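Local coordinates for protein peptidase family U32 (Geobacillus thermoleovorans, PDB 4HE6) that is of unknown function, being the C-terminal domain of a putative U32-family peptidase, a small all-beta domain without helices, at residues 36-41 and 46-51. Sequence-based numbering, arbitrary orientation. Where two conformers were deposited one is given.
Sequences VEFFGP and FTQVIE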
loop_
_atom_site.group_PDB
_atom_site.type_symbol
_atom_site.label_atom_id
_atom_site.label_comp_id
_atom_site.label_asym_id
_atom_site.label_seq_id
_atom_site.Cartn_x
_atom_site.Cartn_y
_atom_site.Cartn_z
ATOM N N VAL A 36 1.247 1.288 -8.405
ATOM C CA VAL A 36 0.037 1.067 -7.648
ATOM C C VAL A 36 -0.858 2.275 -7.737
ATOM O O VAL A 36 -0.428 3.371 -8.039
ATOM C CB VAL A 36 0.333 0.683 -6.168
ATOM C CG1 VAL A 36 1.158 -0.583 -6.099
ATOM C CG2 VAL A 36 1.007 1.823 -5.461
ATOM N N GLU A 37 -2.112 2.075 -7.424
ATOM C CA GLU A 37 -3.099 3.133 -7.276
ATOM C C GLU A 37 -3.721 3.039 -5.920
ATOM O O GLU A 37 -4.175 1.961 -5.505
ATOM C CB GLU A 37 -4.191 3.013 -8.365
ATOM C CG GLU A 37 -5.106 4.239 -8.377
ATOM C CD GLU A 37 -6.239 4.141 -9.351
ATOM O OE1 GLU A 37 -6.542 5.167 -10.002
ATOM O OE2 GLU A 37 -6.866 3.087 -9.508
ATOM N N PHE A 38 -3.779 4.161 -5.219
ATOM C CA PHE A 38 -4.539 4.286 -4.002
ATOM C C PHE A 38 -5.892 4.880 -4.330
ATOM O O PHE A 38 -6.023 5.771 -5.167
ATOM C CB PHE A 38 -3.801 5.173 -2.982
ATOM C CG PHE A 38 -2.589 4.487 -2.408
ATOM C CD1 PHE A 38 -1.293 4.742 -2.911
ATOM C CD2 PHE A 38 -2.758 3.565 -1.390
ATOM C CE1 PHE A 38 -0.235 4.065 -2.317
ATOM C CE2 PHE A 38 -1.654 2.932 -0.826
ATOM C CZ PHE A 38 -0.383 3.180 -1.283
ATOM N N PHE A 39 -6.926 4.340 -3.638
ATOM C CA PHE A 39 -8.303 4.747 -3.949
ATOM C C PHE A 39 -9.170 4.620 -2.723
ATOM O O PHE A 39 -8.770 4.083 -1.676
ATOM C CB PHE A 39 -8.823 3.916 -5.118
ATOM C CG PHE A 39 -8.991 2.440 -4.885
ATOM C CD1 PHE A 39 -10.247 1.887 -4.639
ATOM C CD2 PHE A 39 -7.900 1.586 -4.920
ATOM C CE1 PHE A 39 -10.393 0.534 -4.467
ATOM C CE2 PHE A 39 -8.057 0.215 -4.744
ATOM C CZ PHE A 39 -9.295 -0.330 -4.518
ATOM N N GLY A 40 -10.355 5.149 -2.871
ATOM C CA GLY A 40 -11.381 5.152 -1.845
ATOM C C GLY A 40 -11.911 6.556 -1.611
ATOM O O GLY A 40 -11.402 7.545 -2.086
ATOM N N PRO A 41 -12.996 6.620 -0.829
ATOM C CA PRO A 41 -13.593 7.889 -0.594
ATOM C C PRO A 41 -12.581 8.743 0.246
ATOM O O PRO A 41 -11.779 8.207 1.020
ATOM C CB PRO A 41 -14.891 7.600 0.154
ATOM C CG PRO A 41 -14.717 6.229 0.659
ATOM C CD PRO A 41 -13.724 5.523 -0.208
ATOM N N PHE A 46 -4.838 8.187 -6.788
ATOM C CA PHE A 46 -3.562 8.567 -7.375
ATOM C C PHE A 46 -2.677 7.341 -7.517
ATOM O O PHE A 46 -2.838 6.323 -6.824
ATOM C CB PHE A 46 -2.854 9.656 -6.551
ATOM C CG PHE A 46 -2.348 9.194 -5.215
ATOM C CD1 PHE A 46 -1.051 8.731 -5.018
ATOM C CD2 PHE A 46 -3.195 9.236 -4.105
ATOM C CE1 PHE A 46 -0.616 8.294 -3.762
ATOM C CE2 PHE A 46 -2.753 8.835 -2.850
ATOM C CZ PHE A 46 -1.480 8.398 -2.673
ATOM N N THR A 47 -1.753 7.442 -8.454
ATOM C CA THR A 47 -0.811 6.372 -8.717
ATOM C C THR A 47 0.587 6.749 -8.271
ATOM O O THR A 47 0.921 7.942 -8.208
ATOM C CB THR A 47 -0.772 5.980 -10.214
ATOM O OG1 THR A 47 -0.432 7.142 -10.977
ATOM C CG2 THR A 47 -2.104 5.435 -10.658
ATOM N N GLN A 48 1.387 5.752 -7.991
ATOM C CA GLN A 48 2.800 5.967 -7.679
ATOM C C GLN A 48 3.554 4.670 -7.912
ATOM O O GLN A 48 2.991 3.570 -7.974
ATOM C CB GLN A 48 3.019 6.416 -6.240
ATOM C CG GLN A 48 2.750 5.332 -5.218
ATOM C CD GLN A 48 3.191 5.762 -3.849
ATOM O OE1 GLN A 48 2.541 6.591 -3.230
ATOM N NE2 GLN A 48 4.285 5.167 -3.378
ATOM N N VAL A 49 4.889 4.825 -7.954
ATOM C CA VAL A 49 5.796 3.678 -7.881
ATOM C C VAL A 49 6.070 3.385 -6.434
ATOM O O VAL A 49 6.189 4.271 -5.578
ATOM C CB VAL A 49 7.117 3.950 -8.666
ATOM C CG1 VAL A 49 7.945 5.084 -8.073
ATOM C CG2 VAL A 49 7.911 2.664 -8.769
ATOM N N ILE A 50 6.190 2.115 -6.099
ATOM C CA ILE A 50 6.670 1.660 -4.801
ATOM C C ILE A 50 8.176 1.673 -4.811
ATOM O O ILE A 50 8.804 0.988 -5.624
ATOM C CB ILE A 50 6.180 0.240 -4.478
ATOM C CG1 ILE A 50 4.637 0.079 -4.609
ATOM C CG2 ILE A 50 6.791 -0.217 -3.151
ATOM C CD1 ILE A 50 3.914 0.423 -3.406
ATOM N N GLU A 51 8.813 2.488 -3.979
ATOM C CA GLU A 51 10.250 2.662 -4.044
ATOM C C GLU A 51 11.038 1.579 -3.345
ATOM O O GLU A 51 12.133 1.220 -3.758
ATOM C CB GLU A 51 10.695 3.972 -3.402
ATOM C CG GLU A 51 10.576 5.117 -4.381
ATOM C CD GLU A 51 11.291 6.372 -3.934
ATOM O OE1 GLU A 51 10.579 7.132 -3.251
ATOM O OE2 GLU A 51 12.480 6.602 -4.277
#
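Val36 and Gln48 pair through both of their peptide groups: Val36 N donates to Gln48 O over 2.9 Å, nearly linear at the hydrogen (171°), and Gln48 N returns a bond to Val36 O at 3.0 Å. Phe38 and Phe46 repeat the pattern, Phe38 N to Phe46 O at 2.9 Å and Phe46 N to Phe38 O at 3.1 Å. Two of these acceptors take a second, weaker approach, since the CA of Thr47 sits 3.1 Å from Val36 O and the CA of Glu37 lies close to Phe46 O. Two hydrogen-bonded pairs flank the non-hydrogen-bonded pair Glu37–Thr47, the alternation of an antiparallel ladder; as strands 35-39 and 46-49 follow one another in the chain, they form a beta hairpin, whose second strand, 46-49, is an outermost strand of the domain's sheet; strand 84-87 lies on the other side of 35-39. On the face shared by Val36, Phe38, Phe46 and Gln48, the two phenyl rings meet obliquely, planes 32° apart, and Phe38 CB rests over the face of the Phe46 ring, 4.2 Å from its centroid. Ile50 CD1 reaches Val36 CG2 at 3.8 Å, the side chains crossing at about a right angle. Gln48 has CG placed between its backbone N and carbonyl carbon (chi1 70°), which brings the buried amide to the rings, OE1 lying 3.9 Å from Phe38 CE1, obliquely to that ring, and in plane at the edge of the Phe46 ring. There OE1 accepts from Lys76 N, while NE2 donates to Lys74 O and to Val49 O, the latter from above the carbonyl plane. A leucine here would probably leave Lys76 N, Lys74 O and Val49 O without their amide partners. On the reverse face, Glu37 CB touches Thr47 CG2, and the Glu37 carboxylate forms a salt bridge through OE2 with Arg86 of strand 84-87.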